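Local coordinates for bifunctional purine biosynthetic protein ADE5,7 (Cryptococcus neoformans var. grubii serotype A, PDB 7LVO) that catalyses the second and fifth steps of de novo purine synthesis, its N-terminal GAR synthetase part, represented here, ligating phosphoribosylamine to glycine at the expense of ATP, at residues 242-247 against 339-344; 256-261 against 278-283; 314-319 against 330-335. One frame throughout, in Å; residues are numbered along the deposited sequence.

Contact 1 of 3, residues 242-247 against 339-344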
ATOM      1  N   SER A 242      -5.075  -2.733  -8.878  1.00 27.20           N
ATOM      2  CA  SER A 242      -5.190  -2.467  -7.451  1.00 26.83           C
ATOM      3  C   SER A 242      -6.553  -1.843  -7.174  1.00 29.55           C
ATOM      4  O   SER A 242      -6.941  -0.872  -7.835  1.00 27.41           O
ATOM      5  CB  SER A 242      -4.074  -1.534  -6.977  1.00 28.82           C
ATOM      6  OG  SER A 242      -2.792  -2.121  -7.166  1.00 34.24           O
ATOM      7  N   VAL A 243      -7.270  -2.395  -6.196  1.00 26.41           N
ATOM      8  CA  VAL A 243      -8.567  -1.877  -5.775  1.00 22.22           C
ATOM      9  C   VAL A 243      -8.458  -1.512  -4.299  1.00 20.11           C
ATOM     10  O   VAL A 243      -8.409  -2.397  -3.440  1.00 24.09           O
ATOM     11  CB  VAL A 243      -9.696  -2.891  -6.008  1.00 27.17           C
ATOM     12  CG1 VAL A 243     -11.025  -2.314  -5.550  1.00 29.90           C
ATOM     13  CG2 VAL A 243      -9.756  -3.296  -7.477  1.00 34.75           C
ATOM     14  N   LEU A 244      -8.406  -0.219  -4.010  1.00 24.07           N
ATOM     15  CA  LEU A 244      -8.387   0.293  -2.650  1.00 26.38           C
ATOM     16  C   LEU A 244      -9.798   0.686  -2.232  1.00 24.47           C
ATOM     17  O   LEU A 244     -10.524   1.331  -2.996  1.00 20.12           O
ATOM     18  CB  LEU A 244      -7.455   1.501  -2.532  1.00 20.21           C
ATOM     19  CG  LEU A 244      -5.961   1.200  -2.642  1.00 26.39           C
ATOM     20  CD1 LEU A 244      -5.575   0.850  -4.071  1.00 27.98           C
ATOM     21  CD2 LEU A 244      -5.158   2.395  -2.129  1.00 34.35           C
ATOM     22  N   ALA A 245     -10.175   0.312  -1.010  1.00 22.80           N
ATOM     23  CA  ALA A 245     -11.527   0.546  -0.515  1.00 20.33           C
ATOM     24  C   ALA A 245     -11.491   0.864   0.971  1.00 24.27           C
ATOM     25  O   ALA A 245     -10.826   0.168   1.741  1.00 25.00           O
ATOM     26  CB  ALA A 245     -12.418  -0.678  -0.770  1.00 23.44           C
ATOM     27  N   PHE A 246     -12.211   1.912   1.366  1.00 28.05           N
ATOM     28  CA  PHE A 246     -12.390   2.229   2.777  1.00 22.84           C
ATOM     29  C   PHE A 246     -13.413   1.287   3.392  1.00 27.85           C
ATOM     30  O   PHE A 246     -14.414   0.942   2.760  1.00 18.64           O
ATOM     31  CB  PHE A 246     -12.852   3.676   2.950  1.00 26.38           C
ATOM     32  CG  PHE A 246     -11.877   4.693   2.432  1.00 20.73           C
ATOM     33  CD1 PHE A 246     -10.860   5.171   3.234  1.00 22.68           C
ATOM     34  CD2 PHE A 246     -11.986   5.178   1.131  1.00 19.76           C
ATOM     35  CE1 PHE A 246      -9.961   6.113   2.752  1.00 15.40           C
ATOM     36  CE2 PHE A 246     -11.095   6.107   0.646  1.00 27.32           C
ATOM     37  CZ  PHE A 246     -10.079   6.586   1.463  1.00 24.28           C
ATOM     38  N   SER A 247     -13.175   0.894   4.644  1.00 25.54           N
ATOM     39  CA  SER A 247     -14.047  -0.049   5.332  1.00 27.12           C
ATOM     40  C   SER A 247     -14.213   0.351   6.785  1.00 17.22           C
ATOM     41  O   SER A 247     -13.239   0.718   7.452  1.00 21.38           O
ATOM     42  CB  SER A 247     -13.491  -1.477   5.263  1.00 22.94           C
ATOM     43  OG  SER A 247     -14.248  -2.359   6.057  1.00 27.47           O
ATOM     44  N   PRO A 339       3.078   3.280  -4.946  1.00 28.14           N
ATOM     45  CA  PRO A 339       2.638   4.672  -5.088  1.00 27.26           C
ATOM     46  C   PRO A 339       1.190   4.873  -5.542  1.00 24.70           C
ATOM     47  O   PRO A 339       0.885   5.923  -6.094  1.00 20.99           O
ATOM     48  CB  PRO A 339       3.596   5.210  -6.159  1.00 24.75           C
ATOM     49  CG  PRO A 339       3.760   4.015  -7.078  1.00 31.66           C
ATOM     50  CD  PRO A 339       3.704   2.780  -6.187  1.00 34.39           C
ATOM     51  N   GLU A 340       0.312   3.901  -5.289  1.00 22.33           N
ATOM     52  CA  GLU A 340      -1.085   4.063  -5.692  1.00 24.44           C
ATOM     53  C   GLU A 340      -1.728   5.248  -4.977  1.00 26.66           C
ATOM     54  O   GLU A 340      -2.554   5.963  -5.557  1.00 22.76           O
ATOM     55  CB  GLU A 340      -1.876   2.783  -5.399  1.00 25.58           C
ATOM     56  CG  GLU A 340      -1.590   1.629  -6.331  1.00 31.24           C
ATOM     57  CD  GLU A 340      -0.544   0.685  -5.793  1.00 23.46           C
ATOM     58  OE1 GLU A 340       0.124   1.041  -4.800  1.00 30.57           O
ATOM     59  OE2 GLU A 340      -0.390  -0.411  -6.359  1.00 29.44           O
ATOM     60  N   THR A 341      -1.369   5.465  -3.709  1.00 27.95           N
ATOM     61  CA  THR A 341      -1.985   6.540  -2.940  1.00 27.54           C
ATOM     62  C   THR A 341      -1.647   7.902  -3.522  1.00 25.81           C
ATOM     63  O   THR A 341      -2.516   8.782  -3.606  1.00 20.60           O
ATOM     64  CB  THR A 341      -1.537   6.460  -1.481  1.00 25.72           C
ATOM     65  OG1 THR A 341      -1.958   5.212  -0.922  1.00 21.63           O
ATOM     66  CG2 THR A 341      -2.125   7.602  -0.660  1.00 23.96           C
ATOM     67  N   GLN A 342      -0.391   8.097  -3.940  1.00 18.95           N
ATOM     68  CA  GLN A 342       0.008   9.400  -4.471  1.00 20.11           C
ATOM     69  C   GLN A 342      -0.852   9.816  -5.656  1.00 26.61           C
ATOM     70  O   GLN A 342      -1.121  11.009  -5.843  1.00 20.53           O
ATOM     71  CB  GLN A 342       1.479   9.377  -4.884  1.00 15.41           C
ATOM     72  CG  GLN A 342       2.458   9.231  -3.712  1.00 22.46           C
ATOM     73  CD  GLN A 342       2.789   7.784  -3.387  1.00 26.35           C
ATOM     74  OE1 GLN A 342       1.900   6.965  -3.125  1.00 24.75           O
ATOM     75  NE2 GLN A 342       4.077   7.461  -3.404  1.00 21.54           N
ATOM     76  N   ALA A 343      -1.297   8.854  -6.463  1.00 21.22           N
ATOM     77  CA  ALA A 343      -2.163   9.190  -7.590  1.00 26.29           C
ATOM     78  C   ALA A 343      -3.623   9.308  -7.166  1.00 15.20           C
ATOM     79  O   ALA A 343      -4.317  10.229  -7.601  1.00 20.50           O
ATOM     80  CB  ALA A 343      -2.017   8.145  -8.695  1.00 20.92           C
ATOM     81  N   LEU A 344      -4.089   8.400  -6.302  1.00 21.51           N
ATOM     82  CA  LEU A 344      -5.503   8.380  -5.931  1.00 21.26           C
ATOM     83  C   LEU A 344      -5.887   9.610  -5.115  1.00 27.11           C
ATOM     84  O   LEU A 344      -7.008  10.120  -5.242  1.00 19.94           O
ATOM     85  CB  LEU A 344      -5.822   7.112  -5.158  1.00 17.12           C
ATOM     86  CG  LEU A 344      -5.843   5.810  -5.959  1.00 20.96           C
ATOM     87  CD1 LEU A 344      -5.888   4.588  -5.041  1.00 21.66           C
ATOM     88  CD2 LEU A 344      -7.013   5.794  -6.920  1.00 28.65           C
TER
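Leu244 and Leu344 choose nearly the same first torsion, each with CG opposite its own carbonyl carbon (chi1 -71° and -72°), and this sends one branched end out from the strand and the other out from the helix until they meet. Leu344 CD1 settles against the fork of Leu244, 3.7 Å from CD2 and 3.9 Å from CD1, and the two side chains meet at a slant. Branched aliphatic chains suit this spot, because a methyl of one can rest against both methyls of the other. Beside them Leu244 CD1 also grazes Glu340 CB at 4.4 Å.

The polar part lies two residues back along the strand. The Glu340 chain bends at chi2 (95°), which swings its carboxylate towards the start of the strand, and Ser242 OG approaches Glu340 OE2 to 3.1 Å. A serine is small enough to fit beside a buried carboxylate while still offering a polar group. Thr341 takes a lesser part: its OG1 is 4.4 Å from Leu244 CD2 but hydrogen-bonds to the carbonyl oxygen of Gly337.

Strand 242-247 and helix 340-344 pass with their axes 10.9 Å apart, so the gap is spanned by side chains, the two leucines in one place and the long Glu340 reaching to the short Ser242 in the other. Ser242 falls in the predicted ATP-binding region of the ATP-grasp domain. Phe317 of strand 315-323 lies against Ser242, Leu244 and Glu340, Phe336 adds to the apolar cluster, and another side of the helix packs through Ala343 on strand 377-384.

Contact 2 of 3, residues 256-261 against 278-283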
ATOM      1  N   PRO A 256     -11.380   4.492  -7.210  1.00 26.90           N
ATOM      2  CA  PRO A 256     -11.150   4.076  -8.600  1.00 30.03           C
ATOM      3  C   PRO A 256     -10.003   3.080  -8.686  1.00 22.56           C
ATOM      4  O   PRO A 256      -8.952   3.258  -8.065  1.00 21.50           O
ATOM      5  CB  PRO A 256     -10.820   5.390  -9.316  1.00 24.06           C
ATOM      6  CG  PRO A 256     -11.507   6.443  -8.496  1.00 26.92           C
ATOM      7  CD  PRO A 256     -11.418   5.963  -7.066  1.00 19.55           C
ATOM      8  N   ALA A 257     -10.215   2.021  -9.463  1.00 24.72           N
ATOM      9  CA  ALA A 257      -9.202   0.989  -9.617  1.00 24.20           C
ATOM     10  C   ALA A 257      -7.924   1.585 -10.191  1.00 23.95           C
ATOM     11  O   ALA A 257      -7.949   2.506 -11.007  1.00 22.73           O
ATOM     12  CB  ALA A 257      -9.710  -0.133 -10.525  1.00 32.27           C
ATOM     13  N   ALA A 258      -6.792   1.048  -9.751  1.00 20.25           N
ATOM     14  CA  ALA A 258      -5.488   1.537 -10.165  1.00 24.99           C
ATOM     15  C   ALA A 258      -4.648   0.388 -10.700  1.00 23.92           C
ATOM     16  O   ALA A 258      -4.938  -0.785 -10.466  1.00 29.30           O
ATOM     17  CB  ALA A 258      -4.758   2.221  -8.999  1.00 27.36           C
ATOM     18  N   GLN A 259      -3.599   0.747 -11.445  1.00 26.32           N
ATOM     19  CA  GLN A 259      -2.599  -0.200 -11.911  1.00 20.11           C
ATOM     20  C   GLN A 259      -1.219   0.332 -11.547  1.00 21.90           C
ATOM     21  O   GLN A 259      -0.951   1.528 -11.694  1.00 26.91           O
ATOM     22  CB  GLN A 259      -2.687  -0.430 -13.419  1.00 24.90           C
ATOM     23  CG  GLN A 259      -3.816  -1.359 -13.833  1.00 33.79           C
ATOM     24  CD  GLN A 259      -3.732  -1.756 -15.298  1.00 37.82           C
ATOM     25  OE1 GLN A 259      -4.183  -1.024 -16.180  1.00 39.89           O
ATOM     26  NE2 GLN A 259      -3.143  -2.918 -15.563  1.00 32.14           N
ATOM     27  N   ASP A 260      -0.349  -0.560 -11.085  1.00 24.98           N
ATOM     28  CA  ASP A 260       0.998  -0.218 -10.657  1.00 31.26           C
ATOM     29  C   ASP A 260       2.021  -0.903 -11.551  1.00 33.82           C
ATOM     30  O   ASP A 260       1.745  -1.932 -12.173  1.00 40.72           O
ATOM     31  CB  ASP A 260       1.214  -0.620  -9.189  1.00 29.76           C
ATOM     32  CG  ASP A 260       2.611  -0.309  -8.694  1.00 41.92           C
ATOM     33  OD1 ASP A 260       3.105   0.812  -8.953  1.00 43.29           O
ATOM     34  OD2 ASP A 260       3.216  -1.181  -8.038  1.00 44.87           O
ATOM     35  N   HIS A 261       3.210  -0.305 -11.620  1.00 32.13           N
ATOM     36  CA  HIS A 261       4.332  -0.840 -12.392  1.00 34.88           C
ATOM     37  C   HIS A 261       5.365  -1.383 -11.404  1.00 31.40           C
ATOM     38  O   HIS A 261       6.173  -0.626 -10.860  1.00 29.20           O
ATOM     39  CB  HIS A 261       4.940   0.232 -13.290  1.00 26.44           C
ATOM     40  CG  HIS A 261       4.044   0.671 -14.399  1.00 30.00           C
ATOM     41  ND1 HIS A 261       4.114   0.137 -15.667  1.00 37.50           N
ATOM     42  CD2 HIS A 261       3.055   1.593 -14.434  1.00 32.78           C
ATOM     43  CE1 HIS A 261       3.209   0.714 -16.436  1.00 39.64           C
ATOM     44  NE2 HIS A 261       2.552   1.599 -15.711  1.00 32.73           N
ATOM     45  N   ALA A 278       1.992   4.513 -10.870  1.00 28.61           N
ATOM     46  CA  ALA A 278       0.622   4.019 -10.913  1.00 32.44           C
ATOM     47  C   ALA A 278      -0.275   5.053 -11.579  1.00 21.45           C
ATOM     48  O   ALA A 278       0.090   6.221 -11.743  1.00 24.24           O
ATOM     49  CB  ALA A 278       0.106   3.690  -9.504  1.00 28.54           C
ATOM     50  N   TYR A 279      -1.459   4.603 -11.970  1.00 22.21           N
ATOM     51  CA  TYR A 279      -2.438   5.465 -12.613  1.00 24.69           C
ATOM     52  C   TYR A 279      -3.829   4.945 -12.280  1.00 27.81           C
ATOM     53  O   TYR A 279      -4.015   3.762 -11.971  1.00 25.10           O
ATOM     54  CB  TYR A 279      -2.230   5.534 -14.133  1.00 24.86           C
ATOM     55  CG  TYR A 279      -2.182   4.183 -14.814  1.00 26.44           C
ATOM     56  CD1 TYR A 279      -1.005   3.454 -14.867  1.00 31.49           C
ATOM     57  CD2 TYR A 279      -3.319   3.635 -15.394  1.00 34.74           C
ATOM     58  CE1 TYR A 279      -0.952   2.220 -15.485  1.00 26.19           C
ATOM     59  CE2 TYR A 279      -3.278   2.396 -16.012  1.00 28.59           C
ATOM     60  CZ  TYR A 279      -2.089   1.697 -16.055  1.00 33.39           C
ATOM     61  OH  TYR A 279      -2.034   0.462 -16.663  1.00 35.05           O
ATOM     62  N   ALA A 280      -4.810   5.849 -12.347  1.00 28.55           N
ATOM     63  CA  ALA A 280      -6.192   5.511 -12.028  1.00 28.37           C
ATOM     64  C   ALA A 280      -7.091   6.593 -12.591  1.00 27.60           C
ATOM     65  O   ALA A 280      -6.667   7.750 -12.686  1.00 25.03           O
ATOM     66  CB  ALA A 280      -6.394   5.383 -10.506  1.00 24.51           C
ATOM     67  N   PRO A 281      -8.332   6.256 -12.985  1.00 25.74           N
ATOM     68  CA  PRO A 281      -8.883   4.894 -13.020  1.00 27.71           C
ATOM     69  C   PRO A 281      -8.246   4.051 -14.122  1.00 21.63           C
ATOM     70  O   PRO A 281      -8.043   4.541 -15.216  1.00 29.80           O
ATOM     71  CB  PRO A 281     -10.380   5.110 -13.303  1.00 21.82           C
ATOM     72  CG  PRO A 281     -10.637   6.545 -13.004  1.00 27.82           C
ATOM     73  CD  PRO A 281      -9.354   7.270 -13.295  1.00 31.90           C
ATOM     74  N   ALA A 282      -7.929   2.808 -13.815  1.00 24.22           N
ATOM     75  CA  ALA A 282      -7.355   1.901 -14.801  1.00 27.75           C
ATOM     76  C   ALA A 282      -8.421   1.533 -15.823  1.00 28.94           C
ATOM     77  O   ALA A 282      -9.396   0.862 -15.460  1.00 26.95           O
ATOM     78  CB  ALA A 282      -6.818   0.646 -14.109  1.00 35.59           C
ATOM     79  N   PRO A 283      -8.285   1.931 -17.091  1.00 27.70           N
ATOM     80  CA  PRO A 283      -9.336   1.604 -18.071  1.00 25.18           C
ATOM     81  C   PRO A 283      -9.657   0.122 -18.157  1.00 27.72           C
ATOM     82  O   PRO A 283     -10.798  -0.246 -18.471  1.00 33.14           O
ATOM     83  CB  PRO A 283      -8.762   2.139 -19.392  1.00 38.21           C
ATOM     84  CG  PRO A 283      -7.813   3.221 -18.986  1.00 34.57           C
ATOM     85  CD  PRO A 283      -7.209   2.749 -17.679  1.00 28.90           C
TER
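Two strands at one border of a five-stranded antiparallel sheet make this contact, with Gln259 and Tyr279 as a hydrogen-bonded pair: Gln259 N reaches Tyr279 O, and Tyr279 N reaches Gln259 O, both at 3.1 Å. Asp260 and Ala278 follow as a non-hydrogen-bonded pair. Beyond the regular strands, the cis peptide before Pro281 redirects the chain, and Ala282 N bonds to Ala257 O at 2.8 Å from above the carbonyl plane.

Gln259 and Tyr279 run side by side on the same face. With chi1 at 53° the tyrosine ring leans across to its partner, putting CZ 3.4 Å from Gln259 CB. Its hydroxyl donates to Gln259 OE1 at 2.7 Å, arriving 80° out of the amide plane. A glutamine serves well here, since its NE2 can still donate to the carbonyl oxygen of Glu240. His261 NE2 meets the ring edge at Tyr279 CE1, 3.6 Å away. On the other face small residues allow close approach, as where Ala258 CB and Ala280 CB lie 3.9 Å apart.

Helix 340-344 packs on that alanine face through Glu340 and Leu344, strand 377-384 continues the sheet beyond 278-280, and Ala258 probably bonds back to Ser242 of strand 240-248.

Contact 3 of 3, residues 314-319 against 330-335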
ATOM      1  N   GLY A 314     -10.426  -0.024   8.247  1.00 20.42           N
ATOM      2  CA  GLY A 314      -9.271   0.633   7.665  1.00 22.96           C
ATOM      3  C   GLY A 314      -9.287   0.639   6.152  1.00 27.52           C
ATOM      4  O   GLY A 314     -10.357   0.690   5.534  1.00 23.29           O
ATOM      5  N   MET A 315      -8.102   0.587   5.546  1.00 20.05           N
ATOM      6  CA  MET A 315      -7.950   0.609   4.095  1.00 22.80           C
ATOM      7  C   MET A 315      -7.655  -0.811   3.628  1.00 23.46           C
ATOM      8  O   MET A 315      -6.571  -1.346   3.886  1.00 24.36           O
ATOM      9  CB  MET A 315      -6.838   1.575   3.678  1.00 21.84           C
ATOM     10  CG  MET A 315      -6.337   1.382   2.252  1.00 31.17           C
ATOM     11  SD  MET A 315      -7.662   1.185   1.040  1.00 24.24           S
ATOM     12  CE  MET A 315      -8.583   2.701   1.284  1.00 24.99           C
ATOM     13  N   LEU A 316      -8.619  -1.416   2.933  1.00 19.27           N
ATOM     14  CA  LEU A 316      -8.442  -2.736   2.341  1.00 21.20           C
ATOM     15  C   LEU A 316      -7.892  -2.572   0.927  1.00 22.39           C
ATOM     16  O   LEU A 316      -8.596  -2.097   0.029  1.00 23.17           O
ATOM     17  CB  LEU A 316      -9.758  -3.506   2.336  1.00 23.27           C
ATOM     18  CG  LEU A 316      -9.684  -4.909   1.737  1.00 23.08           C
ATOM     19  CD1 LEU A 316      -8.866  -5.819   2.635  1.00 25.69           C
ATOM     20  CD2 LEU A 316     -11.077  -5.476   1.498  1.00 23.92           C
ATOM     21  N   PHE A 317      -6.633  -2.953   0.732  1.00 25.37           N
ATOM     22  CA  PHE A 317      -5.979  -2.921  -0.575  1.00 22.48           C
ATOM     23  C   PHE A 317      -5.945  -4.351  -1.111  1.00 29.79           C
ATOM     24  O   PHE A 317      -5.202  -5.202  -0.598  1.00 28.95           O
ATOM     25  CB  PHE A 317      -4.569  -2.340  -0.467  1.00 30.98           C
ATOM     26  CG  PHE A 317      -3.806  -2.324  -1.766  1.00 31.63           C
ATOM     27  CD1 PHE A 317      -3.319  -3.498  -2.320  1.00 42.17           C
ATOM     28  CD2 PHE A 317      -3.560  -1.132  -2.424  1.00 38.04           C
ATOM     29  CE1 PHE A 317      -2.614  -3.484  -3.511  1.00 39.98           C
ATOM     30  CE2 PHE A 317      -2.849  -1.114  -3.617  1.00 36.79           C
ATOM     31  CZ  PHE A 317      -2.378  -2.295  -4.153  1.00 32.11           C
ATOM     32  N   THR A 318      -6.736  -4.615  -2.144  1.00 24.10           N
ATOM     33  CA  THR A 318      -6.827  -5.936  -2.752  1.00 22.92           C
ATOM     34  C   THR A 318      -6.117  -5.904  -4.098  1.00 25.88           C
ATOM     35  O   THR A 318      -6.478  -5.116  -4.976  1.00 23.74           O
ATOM     36  CB  THR A 318      -8.285  -6.365  -2.925  1.00 28.97           C
ATOM     37  OG1 THR A 318      -8.968  -6.235  -1.676  1.00 21.74           O
ATOM     38  CG2 THR A 318      -8.365  -7.805  -3.401  1.00 28.19           C
ATOM     39  N   GLY A 319      -5.087  -6.735  -4.240  1.00 23.07           N
ATOM     40  CA  GLY A 319      -4.389  -6.857  -5.500  1.00 24.57           C
ATOM     41  C   GLY A 319      -4.963  -7.965  -6.350  1.00 25.29           C
ATOM     42  O   GLY A 319      -4.905  -9.137  -5.963  1.00 27.27           O
ATOM     43  N   LEU A 330      -4.668 -11.909  -5.794  1.00 29.25           N
ATOM     44  CA  LEU A 330      -3.282 -12.309  -5.586  1.00 24.06           C
ATOM     45  C   LEU A 330      -2.883 -12.181  -4.117  1.00 27.90           C
ATOM     46  O   LEU A 330      -2.216 -13.067  -3.573  1.00 40.58           O
ATOM     47  CB  LEU A 330      -2.349 -11.464  -6.446  1.00 28.08           C
ATOM     48  CG  LEU A 330      -2.472 -11.598  -7.964  1.00 32.94           C
ATOM     49  CD1 LEU A 330      -1.448 -10.699  -8.646  1.00 32.56           C
ATOM     50  CD2 LEU A 330      -2.297 -13.043  -8.400  1.00 33.10           C
ATOM     51  N   GLU A 331      -3.290 -11.097  -3.462  1.00 29.54           N
ATOM     52  CA  GLU A 331      -2.913 -10.868  -2.074  1.00 34.49           C
ATOM     53  C   GLU A 331      -3.746  -9.733  -1.504  1.00 30.53           C
ATOM     54  O   GLU A 331      -4.208  -8.854  -2.239  1.00 27.20           O
ATOM     55  CB  GLU A 331      -1.420 -10.529  -1.952  1.00 25.57           C
ATOM     56  CG  GLU A 331      -1.018  -9.270  -2.707  1.00 43.70           C
ATOM     57  CD  GLU A 331       0.476  -9.018  -2.674  1.00 56.21           C
ATOM     58  OE1 GLU A 331       1.234  -9.962  -2.362  1.00 60.64           O
ATOM     59  OE2 GLU A 331       0.891  -7.874  -2.957  1.00 62.24           O
ATOM     60  N   TYR A 332      -3.936  -9.770  -0.188  1.00 22.03           N
ATOM     61  CA  TYR A 332      -4.558  -8.679   0.547  1.00 29.92           C
ATOM     62  C   TYR A 332      -3.462  -7.813   1.163  1.00 30.18           C
ATOM     63  O   TYR A 332      -2.503  -8.335   1.745  1.00 30.14           O
ATOM     64  CB  TYR A 332      -5.482  -9.196   1.656  1.00 30.09           C
ATOM     65  CG  TYR A 332      -6.776  -9.813   1.189  1.00 24.79           C
ATOM     66  CD1 TYR A 332      -7.725  -9.060   0.511  1.00 28.01           C
ATOM     67  CD2 TYR A 332      -7.065 -11.142   1.450  1.00 24.88           C
ATOM     68  CE1 TYR A 332      -8.914  -9.621   0.091  1.00 27.85           C
ATOM     69  CE2 TYR A 332      -8.256 -11.714   1.035  1.00 32.74           C
ATOM     70  CZ  TYR A 332      -9.174 -10.949   0.354  1.00 31.15           C
ATOM     71  OH  TYR A 332     -10.353 -11.519  -0.054  1.00 32.56           O
ATOM     72  N   ASN A 333      -3.599  -6.501   1.025  1.00 23.62           N
ATOM     73  CA  ASN A 333      -2.825  -5.532   1.785  1.00 25.08           C
ATOM     74  C   ASN A 333      -3.802  -4.719   2.631  1.00 34.97           C
ATOM     75  O   ASN A 333      -4.880  -4.335   2.153  1.00 27.08           O
ATOM     76  CB  ASN A 333      -2.012  -4.626   0.869  1.00 32.72           C
ATOM     77  CG  ASN A 333      -0.839  -5.362   0.218  1.00 40.66           C
ATOM     78  OD1 ASN A 333      -0.804  -6.592   0.168  1.00 35.75           O
ATOM     79  ND2 ASN A 333       0.128  -4.604  -0.276  1.00 43.66           N
ATOM     80  N   VAL A 334      -3.427  -4.465   3.885  1.00 22.59           N
ATOM     81  CA  VAL A 334      -4.370  -3.921   4.858  1.00 20.62           C
ATOM     82  C   VAL A 334      -4.054  -2.471   5.177  1.00 23.57           C
ATOM     83  O   VAL A 334      -4.259  -2.013   6.308  1.00 22.96           O
ATOM     84  CB  VAL A 334      -4.384  -4.772   6.144  1.00 30.20           C
ATOM     85  CG1 VAL A 334      -4.824  -6.215   5.833  1.00 22.25           C
ATOM     86  CG2 VAL A 334      -3.013  -4.756   6.811  1.00 23.81           C
ATOM     87  N   ARG A 335      -3.555  -1.740   4.186  1.00 22.82           N
ATOM     88  CA  ARG A 335      -3.240  -0.330   4.347  1.00 25.63           C
ATOM     89  C   ARG A 335      -3.122   0.297   2.968  1.00 25.74           C
ATOM     90  O   ARG A 335      -3.145  -0.392   1.946  1.00 24.76           O
ATOM     91  CB  ARG A 335      -1.954  -0.134   5.158  1.00 23.40           C
ATOM     92  CG  ARG A 335      -0.881  -1.200   4.945  1.00 27.80           C
ATOM     93  CD  ARG A 335      -0.448  -1.297   3.502  1.00 40.58           C
ATOM     94  NE  ARG A 335       0.559  -2.337   3.301  1.00 43.49           N
ATOM     95  CZ  ARG A 335       1.125  -2.617   2.134  1.00 49.10           C
ATOM     96  NH1 ARG A 335       0.822  -1.939   1.042  1.00 41.89           N
ATOM     97  NH2 ARG A 335       2.017  -3.599   2.064  1.00 62.21           N
TER
HETATM   98  O   HOH W   1      -5.696   0.339   6.989  1.00 26.07           O
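The ring of Tyr332 meets Thr318 at its edge: Thr318 OG1 lies in the ring plane, 3.8 Å from Tyr332 CD1. The two side chains run alongside each other, and Leu316 CD1 reaches Tyr332 CD1 obliquely at 4.0 Å. On the opposite face of the strand pair, Phe317 and Asn333 also point the same way, ring and amide planes 32° apart, with Phe317 CD1 3.6 Å from Asn333 CB. Phe317 has CG opposite its backbone N (chi1 178°), which carries the ring alongside the asparagine. The guanidinium of Arg335 lays one face over Asn333 CG, offset toward its rim.

Antiparallel backbone bonds hold these rows in step. Phe317 and Asn333 exchange two, while Gly319 N bonds to Glu331 O at 3.0 Å and Leu330 N to Gly319 O at 2.8 Å. Leu330 and Glu331 thus both face Gly319, forming a classic beta bulge. Past the last direct bond, a water links the two backbones, donating to Val334 O and accepting from Met315 N.

Outside the pair, Tyr332 OH bonds to Thr301 of helix 287-307, and Arg335 forms a salt bridge with Glu143. Glu331 has a long, weak ion pair with Lys146. The result is a hairpin with two different faces. Leu316, Thr318 and the aromatic part of Tyr332 suit the side packed on the helix; Glu331 and Asn333, predicted magnesium ligands, offer oxygen-bearing side chains on the other. Their shared face is consistent with a metal site whose ligands are spaced by the strand itself.

In the fold
Contact 1 joins the other two. Its strand 240-248 neighbours strand 315-323 of contact 3 in one sheet and also adjoins residues 256-261 of contact 2, where Glu340 packs on Asp260. Contacts 2 and 3 do not touch each other. Contacts 1 and 3 centre about 7 Å from the middle of the chain, contact 2 about 13 Å; yet contact 1 is wholly buried, contact 2 largely so, and contact 3 only partly. Chemistry follows place: side chains alone bridge the strand and helix of contact 1, whereas backbone bonds join the strand pairs of the others, contact 3 adding the predicted metal ligands on its more open face.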